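PDB 5V8K: p800 reaction center core protein from Heliobacterium modesticaldum, which forms the homodimeric membrane core of a photosynthetic reaction center, binding bacteriochlorophyll g pigments and probably a [4Fe-4S] cluster for light-driven electron transfer. Local coordinates for residues L133-F137 / Y138-G142. Residues are numbered along the deposited sequence; the frame is centred on the assembly and turned at random.
With GBF (Bacteriochlorophyll g), chain O.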
# COMPACT_ATOMS: atom_id res chain seq x y z
N LEU A 133 -35.71 31.82 -19.34
CA LEU A 133 -36.55 32.11 -20.51
C LEU A 133 -36.53 30.96 -21.50
O LEU A 133 -37.53 30.68 -22.16
CB LEU A 133 -36.08 33.40 -21.20
CG LEU A 133 -36.19 34.72 -20.44
CD1 LEU A 133 -35.59 35.85 -21.26
CD2 LEU A 133 -37.61 35.04 -20.08
N HIS A 134 -35.38 30.29 -21.64
CA HIS A 134 -35.33 29.12 -22.50
C HIS A 134 -36.24 28.02 -21.97
O HIS A 134 -37.02 27.41 -22.72
CB HIS A 134 -33.91 28.57 -22.64
CG HIS A 134 -33.90 27.23 -23.29
ND1 HIS A 134 -33.79 27.08 -24.65
CD2 HIS A 134 -34.12 25.99 -22.79
CE1 HIS A 134 -33.86 25.80 -24.96
NE2 HIS A 134 -34.08 25.12 -23.86
N MET A 135 -36.10 27.71 -20.68
CA MET A 135 -36.99 26.76 -20.04
C MET A 135 -38.44 27.14 -20.28
O MET A 135 -39.27 26.31 -20.68
CB MET A 135 -36.72 26.72 -18.53
CG MET A 135 -35.37 26.11 -18.09
SD MET A 135 -35.12 26.21 -16.27
CE MET A 135 -36.46 25.13 -15.77
N ALA A 136 -38.75 28.43 -20.08
CA ALA A 136 -40.13 28.91 -20.07
C ALA A 136 -40.80 28.70 -21.41
O ALA A 136 -41.92 28.18 -21.48
CB ALA A 136 -40.16 30.40 -19.71
N PHE A 137 -40.13 29.10 -22.49
CA PHE A 137 -40.76 29.16 -23.80
C PHE A 137 -40.39 28.00 -24.71
O PHE A 137 -41.20 27.62 -25.57
CB PHE A 137 -40.37 30.48 -24.49
CG PHE A 137 -40.91 31.72 -23.80
CD1 PHE A 137 -42.17 32.22 -24.11
CD2 PHE A 137 -40.15 32.38 -22.86
CE1 PHE A 137 -42.65 33.36 -23.47
CE2 PHE A 137 -40.63 33.51 -22.22
CZ PHE A 137 -41.87 34.00 -22.53
N TYR A 138 -39.21 27.40 -24.55
CA TYR A 138 -38.80 26.28 -25.40
C TYR A 138 -38.75 24.95 -24.66
O TYR A 138 -39.02 23.92 -25.27
CB TYR A 138 -37.43 26.59 -26.03
CG TYR A 138 -37.52 27.89 -26.83
CD1 TYR A 138 -38.07 27.92 -28.11
CD2 TYR A 138 -37.11 29.11 -26.28
CE1 TYR A 138 -38.18 29.11 -28.84
CE2 TYR A 138 -37.20 30.29 -26.98
CZ TYR A 138 -37.75 30.30 -28.26
OH TYR A 138 -37.85 31.49 -28.95
N GLY A 139 -38.44 24.95 -23.37
CA GLY A 139 -38.71 23.82 -22.52
C GLY A 139 -37.50 22.94 -22.28
O GLY A 139 -36.41 23.16 -22.80
N ILE A 140 -37.73 21.95 -21.42
CA ILE A 140 -36.83 20.86 -21.18
C ILE A 140 -37.65 19.58 -21.22
O ILE A 140 -38.86 19.62 -21.43
CB ILE A 140 -36.09 21.00 -19.83
CG1 ILE A 140 -37.09 21.00 -18.65
CG2 ILE A 140 -35.25 22.27 -19.77
CD1 ILE A 140 -36.40 20.82 -17.30
N LEU A 141 -37.00 18.45 -20.98
CA LEU A 141 -37.75 17.22 -20.88
C LEU A 141 -38.85 17.37 -19.83
O LEU A 141 -38.62 17.87 -18.73
CB LEU A 141 -36.82 16.05 -20.55
CG LEU A 141 -37.48 14.68 -20.51
CD1 LEU A 141 -37.87 14.25 -21.89
CD2 LEU A 141 -36.54 13.65 -19.85
N GLY A 142 -40.07 16.99 -20.21
CA GLY A 142 -41.21 17.05 -19.32
C GLY A 142 -41.62 15.68 -18.81
O GLY A 142 -41.04 14.64 -19.18
MG GBF O . -32.10 28.15 -26.25
CHA GBF O . -32.68 25.60 -28.60
CHB GBF O . -29.57 26.42 -25.09
CHC GBF O . -31.43 30.92 -24.29
CHD GBF O . -34.31 30.16 -28.25
NA GBF O . -31.36 26.36 -26.67
C1A GBF O . -31.74 25.33 -27.46
C2A GBF O . -30.67 24.29 -27.70
C3A GBF O . -30.04 24.39 -26.30
C4A GBF O . -30.33 25.83 -26.01
CMA GBF O . -30.72 23.52 -25.25
CAA GBF O . -29.77 24.66 -28.87
CBA GBF O . -28.30 24.28 -28.80
CGA GBF O . -27.47 25.14 -29.72
O1A GBF O . -27.94 25.69 -30.70
O2A GBF O . -26.14 25.51 -29.32
NB GBF O . -30.59 28.64 -24.97
C1B GBF O . -29.73 27.75 -24.48
C2B GBF O . -29.01 28.32 -23.44
C3B GBF O . -29.56 29.57 -23.22
C4B GBF O . -30.58 29.71 -24.17
CMB GBF O . -27.87 27.70 -22.70
CAB GBF O . -29.16 30.58 -22.21
CBB GBF O . -28.34 30.49 -21.18
NC GBF O . -32.75 30.08 -26.27
C1C GBF O . -32.41 31.05 -25.42
C2C GBF O . -32.94 32.44 -25.46
C3C GBF O . -33.72 32.06 -26.67
C4C GBF O . -33.61 30.74 -27.09
CMC GBF O . -33.79 32.73 -24.23
CAC GBF O . -34.61 33.00 -27.40
CBC GBF O . -34.78 34.45 -27.00
ND GBF O . -33.22 28.05 -27.94
C1D GBF O . -34.06 28.77 -28.66
C2D GBF O . -34.78 28.16 -29.99
C3D GBF O . -34.12 26.96 -29.77
C4D GBF O . -33.25 26.86 -28.65
CMD GBF O . -35.74 28.59 -31.06
CAD GBF O . -34.19 25.63 -30.39
OBD GBF O . -34.65 25.17 -31.48
CBD GBF O . -33.22 24.76 -29.71
CGD GBF O . -33.89 23.55 -29.13
O1D GBF O . -33.56 22.44 -29.52
O2D GBF O . -34.93 23.71 -28.12
CED GBF O . -35.04 22.86 -26.98
C1 GBF O . -25.07 25.46 -30.24
C2 GBF O . -24.36 26.79 -30.22
C3 GBF O . -23.26 27.01 -29.50
C4 GBF O . -22.69 25.94 -28.64
C5 GBF O . -22.62 28.37 -29.53
C6 GBF O . -21.73 28.61 -30.74
C7 GBF O . -21.02 29.93 -30.50
C8 GBF O . -19.96 30.32 -31.23
C9 GBF O . -19.44 29.43 -32.33
C10 GBF O . -19.30 31.64 -30.93
O HOH W 1 -34.22 22.34 -23.58
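The carbonyl of His134 accepts both Tyr138 N and Gly139 N, each at 2.9 Å from His134 O, as helix 113-137 runs out and Gly139, at positive phi, turns the chain into strand 140-141. A CB on Gly139 would jam against the carbonyl oxygen before it, so these backbone angles call for glycine. A bacteriochlorophyll g lies against this turn, its magnesium bound by His134 ND1 at 2.6 Å. The imidazole reaches it because CG stands anti to the backbone N (chi1 169°), carrying the ring out to the pigment. Its other nitrogen, NE2, donates a hydrogen bond to a water 2.8 Å away lying in the ring plane at its edge, and that water donates in turn to Gly139 O. Tyr138 CB rests over one face of the imidazole, a CH-pi contact 4.1 Å from the ring centroid, while the two rings themselves, slid apart with planes at 30°, barely overlap. The phenol ring lies beside the rim of the macrocycle, where CHD sits over one of its faces, Tyr138 CE2 3.2 Å from GBF CHD and CE1 against the methyl CMD. Losing the phenol to an alanine here is likely to strip the packing from CHD and CMD and leave that rim of the pigment freer to shift. Away from the pigment, Met135 and Ile140 run side by side, with Met135 CG 4.2 Å from Ile140 CG2; Met135 also leans on Met165 and His169 of helix 162-186. The magnesium at ND1 and the water bridge from NE2 to Gly139 O together probably fix the rotation of the imidazole, and the bridge probably makes ND1 a somewhat stronger donor to magnesium, so the end of this helix both ligates the bacteriochlorophyll and holds its ligand in line.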